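Local coordinates for DUF5636 domain-containing protein (Legionella pneumophila subsp. pneumophila str. Philadelphia 1, PDB 4RD8) that is of unknown function but folds as a single, largely helical chain of the DUF5636 family in Legionella pneumophila, at residues F27-L30 with C31-E35; M107-S111 with S112-L116; E156-R160 with I161-L165. The protein carries 3 engineered substitutions. All coordinates share one frame; numbering follows the deposited sequence.

Interaction 1: F27-L30 with C31-E35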
loop_
_atom_site.group_PDB
_atom_site.type_symbol
_atom_site.label_atom_id
_atom_site.label_comp_id
_atom_site.label_asym_id
_atom_site.label_seq_id
_atom_site.Cartn_x
_atom_site.Cartn_y
_atom_site.Cartn_z
ATOM N N PHE A 27 11.181 4.318 14.208
ATOM C CA PHE A 27 10.959 3.781 12.871
ATOM C C PHE A 27 10.686 2.285 12.934
ATOM O O PHE A 27 9.756 1.787 12.292
ATOM C CB PHE A 27 12.157 4.046 11.970
ATOM C CG PHE A 27 12.045 3.408 10.613
ATOM C CD1 PHE A 27 11.152 3.904 9.669
ATOM C CD2 PHE A 27 12.839 2.324 10.274
ATOM C CE1 PHE A 27 11.057 3.334 8.409
ATOM C CE2 PHE A 27 12.742 1.737 9.024
ATOM C CZ PHE A 27 11.852 2.239 8.084
ATOM N N ILE A 28 11.505 1.576 13.707
ATOM C CA ILE A 28 11.378 0.133 13.838
ATOM C C ILE A 28 10.011 -0.210 14.404
ATOM O O ILE A 28 9.365 -1.151 13.949
ATOM C CB ILE A 28 12.490 -0.455 14.745
ATOM C CG1 ILE A 28 13.858 -0.299 14.075
ATOM C CG2 ILE A 28 12.223 -1.924 15.047
ATOM C CD1 ILE A 28 15.047 -0.558 15.009
ATOM N N GLN A 29 9.571 0.558 15.399
ATOM C CA GLN A 29 8.263 0.336 16.015
ATOM C C GLN A 29 7.138 0.540 14.995
ATOM O O GLN A 29 6.202 -0.257 14.936
ATOM C CB GLN A 29 8.067 1.257 17.220
ATOM C CG GLN A 29 6.673 1.183 17.858
ATOM C CD GLN A 29 6.362 -0.168 18.496
ATOM O OE1 GLN A 29 7.233 -1.031 18.625
ATOM N NE2 GLN A 29 5.107 -0.349 18.911
ATOM N N LEU A 30 7.248 1.591 14.182
ATOM C CA LEU A 30 6.238 1.871 13.165
ATOM C C LEU A 30 6.149 0.728 12.154
ATOM O O LEU A 30 5.048 0.302 11.794
ATOM C CB LEU A 30 6.524 3.205 12.470
ATOM C CG LEU A 30 6.363 4.460 13.349
ATOM C CD1 LEU A 30 6.804 5.698 12.581
ATOM C CD2 LEU A 30 4.929 4.628 13.844
ATOM N N CYS A 31 7.297 0.223 11.709
ATOM C CA CYS A 31 7.308 -0.894 10.759
ATOM C C CYS A 31 6.726 -2.159 11.373
ATOM O O CYS A 31 6.033 -2.924 10.700
ATOM C CB CYS A 31 8.728 -1.183 10.262
ATOM S SG CYS A 31 9.420 0.112 9.208
ATOM N N THR A 32 7.039 -2.387 12.644
ATOM C CA THR A 32 6.567 -3.566 13.340
ATOM C C THR A 32 5.047 -3.537 13.437
ATOM O O THR A 32 4.388 -4.558 13.229
ATOM C CB THR A 32 7.195 -3.655 14.731
ATOM O OG1 THR A 32 8.617 -3.743 14.586
ATOM C CG2 THR A 32 6.681 -4.868 15.483
ATOM N N LYS A 33 4.490 -2.362 13.724
ATOM C CA LYS A 33 3.037 -2.215 13.801
ATOM C C LYS A 33 2.381 -2.502 12.440
ATOM O O LYS A 33 1.362 -3.199 12.374
ATOM C CB LYS A 33 2.670 -0.819 14.321
ATOM C CG LYS A 33 3.123 -0.555 15.756
ATOM C CD LYS A 33 2.383 -1.427 16.751
ATOM C CE LYS A 33 0.954 -0.955 16.963
ATOM N NZ LYS A 33 0.890 0.277 17.795
ATOM N N ILE A 34 2.977 -1.984 11.371
ATOM C CA ILE A 34 2.478 -2.227 10.014
ATOM C C ILE A 34 2.521 -3.711 9.677
ATOM O O ILE A 34 1.551 -4.263 9.160
ATOM C CB ILE A 34 3.266 -1.411 8.974
ATOM C CG1 ILE A 34 2.921 0.068 9.140
ATOM C CG2 ILE A 34 2.959 -1.879 7.557
ATOM C CD1 ILE A 34 3.738 0.984 8.252
ATOM N N GLU A 35 3.637 -4.359 9.997
ATOM C CA GLU A 35 3.801 -5.779 9.703
ATOM C C GLU A 35 2.741 -6.578 10.445
ATOM O O GLU A 35 2.129 -7.486 9.890
ATOM C CB GLU A 35 5.198 -6.255 10.112
ATOM C CG GLU A 35 5.557 -7.640 9.615
ATOM C CD GLU A 35 6.784 -8.195 10.306
ATOM O OE1 GLU A 35 6.922 -7.970 11.530
ATOM O OE2 GLU A 35 7.610 -8.852 9.632
#
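Cys-31 lays its SG over one face of the Phe-27 ring, one helical turn back. The sulfur sits 3.7 Å from the ring centroid and 23° off the normal, displaced toward the rim, where CZ of Phe-27 comes within 3.4 Å of SG. A small polarisable sulfur suits this buried spot, since it meets the ring's pi cloud without demanding a strong polar partner. With CG anti to the backbone N (chi1 175°), the Phe-27 ring can lie alongside the following turn. One position on, Thr-32 OG1 donates to Ile-28 O at 2.8 Å from above the carbonyl plane, while Thr-32 N reaches the same oxygen from the opposite face at 2.9 Å. Two donors thus grip one carbonyl, and the threonine hydroxyl is satisfied within its own helix. Gln-29 NE2 lies 3.6 Å from CD of Lys-33, whose chain curls through three successive bends; both polar ends turn to Glu-150, which accepts from the amide and forms a salt bridge with the ammonium. Beneath these side chains run regular i to i+4 backbone bonds. Helix 25-38 packs Leu-30 and Ile-34 against Ile-161 of helix 157-162, and Cys-31 against Cys-179 and Leu-183 of helix 179-184.

Interaction 2: M107-S111 with S112-L116; sequences MFLVS and SGFML
Ser-112 turns its hydroxyl back on the end of helix 103-111, OG donating at 2.8 Å to Phe-108 O. Serine suits this position because its short side chain, with OG beside the backbone N (chi1 -56°), can reach a carbonyl of the last turn. Ser-111 OG also reaches Phe-108 O, but in one of two conformers. Ser-112 OG lies over one face of the Phe-108 ring, 3.8 Å above its plane and toward the rim.

Among the backbone bonds, Phe-114 N donates to Leu-109 O at 3.1 Å, and Gly-113 N to Val-110 O at 2.9 Å. The second comes from well above the carbonyl plane, 62° out of it. Leu-109 O also lies in the plane of the Phe-114 ring, at its edge.

The apolar contacts gather on Leu-109. Its CD2 meets CD2 of Phe-114 at 4.1 Å, while its CD1 meets CD2 of Leu-116 at 3.9 Å, the two leucine side chains crossing nearly at right angles.

Gly-113 takes a positive phi of 98°, easier for glycine, which has no CB to press on Ser-112 O. With the i+5 to i bond to Leu-109 O and the bond to Val-110 O, this makes a Schellman motif, accompanied by the Leu-109 packing.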
loop_
_atom_site.group_PDB
_atom_site.type_symbol
_atom_site.label_atom_id
_atom_site.label_comp_id
_atom_site.label_asym_id
_atom_site.label_seq_id
_atom_site.Cartn_x
_atom_site.Cartn_y
_atom_site.Cartn_z
HETATM N N MSE A 107 13.399 3.003 -6.405
HETATM C CA MSE A 107 13.635 3.321 -4.996
HETATM C C MSE A 107 13.920 4.811 -4.787
HETATM O O MSE A 107 13.556 5.379 -3.763
HETATM C CB MSE A 107 14.725 2.422 -4.403
HETATM C CG MSE A 107 14.272 0.973 -4.278
HETATM SE SE MSE A 107 12.659 0.734 -3.165
HETATM C CE MSE A 107 13.568 -0.298 -1.783
ATOM N N PHE A 108 14.527 5.453 -5.779
ATOM C CA PHE A 108 14.701 6.905 -5.718
ATOM C C PHE A 108 13.334 7.600 -5.658
ATOM O O PHE A 108 13.115 8.533 -4.872
ATOM C CB PHE A 108 15.518 7.418 -6.915
ATOM C CG PHE A 108 15.523 8.924 -7.027
ATOM C CD1 PHE A 108 16.390 9.685 -6.264
ATOM C CD2 PHE A 108 14.626 9.574 -7.867
ATOM C CE1 PHE A 108 16.385 11.074 -6.350
ATOM C CE2 PHE A 108 14.622 10.969 -7.958
ATOM C CZ PHE A 108 15.499 11.714 -7.198
ATOM N N LEU A 109 12.398 7.157 -6.490
ATOM C CA LEU A 109 11.082 7.797 -6.501
ATOM C C LEU A 109 10.319 7.512 -5.206
ATOM O O LEU A 109 9.587 8.375 -4.713
ATOM C CB LEU A 109 10.274 7.343 -7.721
ATOM C CG LEU A 109 10.901 7.871 -9.018
ATOM C CD1 LEU A 109 10.211 7.243 -10.238
ATOM C CD2 LEU A 109 10.771 9.407 -9.076
ATOM N N VAL A 110 10.480 6.301 -4.666
ATOM C CA VAL A 110 9.873 5.973 -3.366
ATOM C C VAL A 110 10.431 6.923 -2.303
ATOM O O VAL A 110 9.683 7.511 -1.510
ATOM C CB VAL A 110 10.153 4.499 -2.959
ATOM C CG1 VAL A 110 9.777 4.257 -1.473
ATOM C CG2 VAL A 110 9.368 3.552 -3.858
ATOM N N SER A 111 11.752 7.077 -2.304
ATOM C CA SER A 111 12.406 7.935 -1.319
ATOM C C SER A 111 11.979 9.386 -1.471
ATOM O O SER A 111 12.151 10.184 -0.548
ATOM C CB SER A 111 13.930 7.846 -1.423
ATOM O OG SER A 111 14.415 8.629 -2.503
ATOM N N SER A 112 11.436 9.724 -2.635
ATOM C CA SER A 112 10.996 11.083 -2.907
ATOM C C SER A 112 9.515 11.289 -2.614
ATOM O O SER A 112 9.010 12.402 -2.764
ATOM C CB SER A 112 11.286 11.470 -4.365
ATOM O OG SER A 112 12.672 11.299 -4.651
ATOM N N GLY A 113 8.819 10.224 -2.208
ATOM C CA GLY A 113 7.421 10.342 -1.817
ATOM C C GLY A 113 6.373 9.982 -2.864
ATOM O O GLY A 113 5.177 10.172 -2.634
ATOM N N PHE A 114 6.804 9.469 -4.014
ATOM C CA PHE A 114 5.867 9.078 -5.064
ATOM C C PHE A 114 5.373 7.645 -4.906
ATOM O O PHE A 114 6.160 6.735 -4.618
ATOM C CB PHE A 114 6.522 9.211 -6.452
ATOM C CG PHE A 114 6.831 10.624 -6.844
ATOM C CD1 PHE A 114 5.874 11.411 -7.472
ATOM C CD2 PHE A 114 8.079 11.174 -6.582
ATOM C CE1 PHE A 114 6.153 12.716 -7.845
ATOM C CE2 PHE A 114 8.360 12.490 -6.944
ATOM C CZ PHE A 114 7.392 13.262 -7.580
HETATM N N MSE A 115 4.067 7.453 -5.111
HETATM C CA MSE A 115 3.495 6.116 -5.272
HETATM C C MSE A 115 3.515 5.770 -6.752
HETATM O O MSE A 115 3.240 6.622 -7.594
HETATM C CB MSE A 115 2.043 6.089 -4.766
HETATM C CG MSE A 115 1.314 4.755 -5.026
HETATM SE SE MSE A 115 2.134 3.234 -4.166
HETATM C CE MSE A 115 2.182 3.919 -2.362
ATOM N N LEU A 116 3.858 4.525 -7.073
ATOM C CA LEU A 116 3.855 4.081 -8.457
ATOM C C LEU A 116 2.966 2.866 -8.654
ATOM O O LEU A 116 2.642 2.163 -7.695
ATOM C CB LEU A 116 5.284 3.720 -8.871
ATOM C CG LEU A 116 6.261 4.899 -8.831
ATOM C CD1 LEU A 116 7.036 4.891 -7.542
ATOM C CD2 LEU A 116 7.201 4.837 -10.026
#

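Interaction 3: E156-R160 with I161-L165; sequences EICDR and IYKKL
Lys-163 reaches along Asp-159, the two side chains lying side by side and pointing the same way. Its CB sits 3.7 Å from Cys-158 O, the carbonyl that receives the lysine's own backbone N in an almost straight bond (176°). CG touches both that oxygen and the sulfur, 4.0 Å from Cys-158 SG. Beyond CG the chain is fully extended, chi2 to chi4 all near 180°, which carries CD and then CE past Asp-159 OD1. At the tip, NZ forms a salt bridge with OD1 at 2.8 Å, on the syn side but 34° out of the carboxylate plane. A long lysine suits this place: its methylenes pack on the cysteine while its charge reaches the aspartate near the surface. Cys-158 SG also makes an oblique sulfur-aromatic contact with Tyr-162, 3.9 Å from ring atom CD2; the tyrosine OH is hydrogen-bonded to Phe-114 O. A water, unusually close to Arg-160 O, may link it to Lys-164 NZ. Glu-156, at the N-cap position, holds Arg-160 by a salt bridge, OE1 to NH2. Ile-161 N keeps an ordinary i+4 bond to Ile-157 O, but Lys-163 N to Cys-158 O runs from i+5 back to i, as does the weak Tyr-162 N to Ile-157 O: a pi-type turn in a short helix.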
loop_
_atom_site.group_PDB
_atom_site.type_symbol
_atom_site.label_atom_id
_atom_site.label_comp_id
_atom_site.label_asym_id
_atom_site.label_seq_id
_atom_site.Cartn_x
_atom_site.Cartn_y
_atom_site.Cartn_z
ATOM N N GLU A 156 2.150 12.778 8.161
ATOM C CA GLU A 156 3.584 12.460 8.244
ATOM C C GLU A 156 3.907 10.993 7.979
ATOM O O GLU A 156 5.052 10.579 8.117
ATOM C CB GLU A 156 4.174 12.917 9.591
ATOM C CG GLU A 156 4.084 14.434 9.772
ATOM C CD GLU A 156 4.678 14.931 11.077
ATOM O OE1 GLU A 156 5.174 14.108 11.876
ATOM O OE2 GLU A 156 4.646 16.160 11.312
ATOM N N ILE A 157 2.901 10.219 7.588
ATOM C CA ILE A 157 3.104 8.797 7.315
ATOM C C ILE A 157 4.106 8.612 6.174
ATOM O O ILE A 157 4.994 7.759 6.246
ATOM C CB ILE A 157 1.767 8.099 6.977
ATOM C CG1 ILE A 157 0.954 7.886 8.256
ATOM C CG2 ILE A 157 2.008 6.744 6.316
ATOM C CD1 ILE A 157 -0.489 7.464 7.993
ATOM N N CYS A 158 3.988 9.424 5.130
ATOM C CA CYS A 158 4.896 9.287 3.981
ATOM C C CYS A 158 6.346 9.580 4.393
ATOM O O CYS A 158 7.247 8.767 4.173
ATOM C CB CYS A 158 4.475 10.209 2.842
ATOM S SG CYS A 158 5.400 9.887 1.319
ATOM N N ASP A 159 6.569 10.733 5.020
ATOM C CA ASP A 159 7.920 11.099 5.429
ATOM C C ASP A 159 8.524 10.154 6.476
ATOM O O ASP A 159 9.705 9.817 6.401
ATOM C CB ASP A 159 7.961 12.530 5.977
ATOM C CG ASP A 159 7.746 13.582 4.901
ATOM O OD1 ASP A 159 7.728 13.236 3.705
ATOM O OD2 ASP A 159 7.607 14.768 5.259
ATOM N N ARG A 160 7.725 9.751 7.459
ATOM C CA ARG A 160 8.259 8.971 8.581
ATOM C C ARG A 160 8.436 7.484 8.282
ATOM O O ARG A 160 9.195 6.794 8.967
ATOM C CB ARG A 160 7.372 9.123 9.813
ATOM C CG ARG A 160 7.460 10.483 10.459
ATOM C CD ARG A 160 6.716 10.484 11.769
ATOM N NE ARG A 160 6.638 11.828 12.333
ATOM C CZ ARG A 160 6.629 12.094 13.636
ATOM N NH1 ARG A 160 6.707 11.107 14.516
ATOM N NH2 ARG A 160 6.548 13.351 14.054
ATOM N N ILE A 161 7.700 6.984 7.297
ATOM C CA ILE A 161 7.748 5.557 6.991
ATOM C C ILE A 161 8.074 5.247 5.526
ATOM O O ILE A 161 9.138 4.692 5.213
ATOM C CB ILE A 161 6.432 4.844 7.394
ATOM C CG1 ILE A 161 6.038 5.197 8.843
ATOM C CG2 ILE A 161 6.600 3.347 7.268
ATOM C CD1 ILE A 161 4.573 4.862 9.174
ATOM N N TYR A 162 7.163 5.599 4.628
ATOM C CA TYR A 162 7.291 5.234 3.212
ATOM C C TYR A 162 8.611 5.657 2.572
ATOM O O TYR A 162 9.296 4.846 1.961
ATOM C CB TYR A 162 6.126 5.823 2.427
ATOM C CG TYR A 162 6.097 5.474 0.948
ATOM C CD1 TYR A 162 5.559 4.269 0.510
ATOM C CD2 TYR A 162 6.556 6.363 0.001
ATOM C CE1 TYR A 162 5.494 3.961 -0.851
ATOM C CE2 TYR A 162 6.506 6.062 -1.367
ATOM C CZ TYR A 162 5.969 4.853 -1.779
ATOM O OH TYR A 162 5.914 4.572 -3.134
ATOM N N LYS A 163 8.980 6.925 2.706
ATOM C CA LYS A 163 10.210 7.407 2.070
ATOM C C LYS A 163 11.431 6.665 2.548
ATOM O O LYS A 163 12.372 6.467 1.784
ATOM C CB LYS A 163 10.411 8.917 2.277
ATOM C CG LYS A 163 9.375 9.791 1.567
ATOM C CD LYS A 163 9.712 11.272 1.777
ATOM C CE LYS A 163 8.793 12.187 1.007
ATOM N NZ LYS A 163 9.157 13.613 1.274
ATOM N N LYS A 164 11.418 6.244 3.806
ATOM C CA LYS A 164 12.578 5.572 4.361
ATOM C C LYS A 164 12.742 4.179 3.792
ATOM O O LYS A 164 13.836 3.620 3.851
ATOM C CB LYS A 164 12.543 5.581 5.902
ATOM C CG LYS A 164 12.442 7.006 6.446
ATOM C CD LYS A 164 12.688 7.129 7.951
ATOM C CE LYS A 164 12.544 8.585 8.391
ATOM N NZ LYS A 164 12.861 8.817 9.837
ATOM N N LEU A 165 11.674 3.643 3.207
ATOM C CA LEU A 165 11.736 2.341 2.542
ATOM C C LEU A 165 12.563 2.404 1.264
ATOM O O LEU A 165 12.995 1.372 0.742
ATOM C CB LEU A 165 10.335 1.795 2.234
ATOM C CG LEU A 165 9.440 1.553 3.448
ATOM C CD1 LEU A 165 8.060 1.035 2.995
ATOM C CD2 LEU A 165 10.097 0.568 4.423
HETATM O O HOH W 1 10.438 7.197 11.146
#

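How the interactions relate
Interaction 3 is the middle member: the Phe-27 ring of interaction 1 rests on its Arg-160 O and Lys-164, and Val-110 O of interaction 2 lies against its Tyr-162 ring. Interactions 1 and 2 do not touch, their nearest atoms being about 10 Å apart. Residues 27-35 form the most buried of the three contacts, within an unbroken helix, whereas 107-116 and 156-165 are partly buried and depart from regular helix, one by ending and the other by widening. Interactions 1 and 3 share a cysteine-aromatic contact, face-on in 1 and oblique in 3; the charge pairs of interaction 3 sit on the more exposed residues of 156-163. Helix 179-184 touches all three.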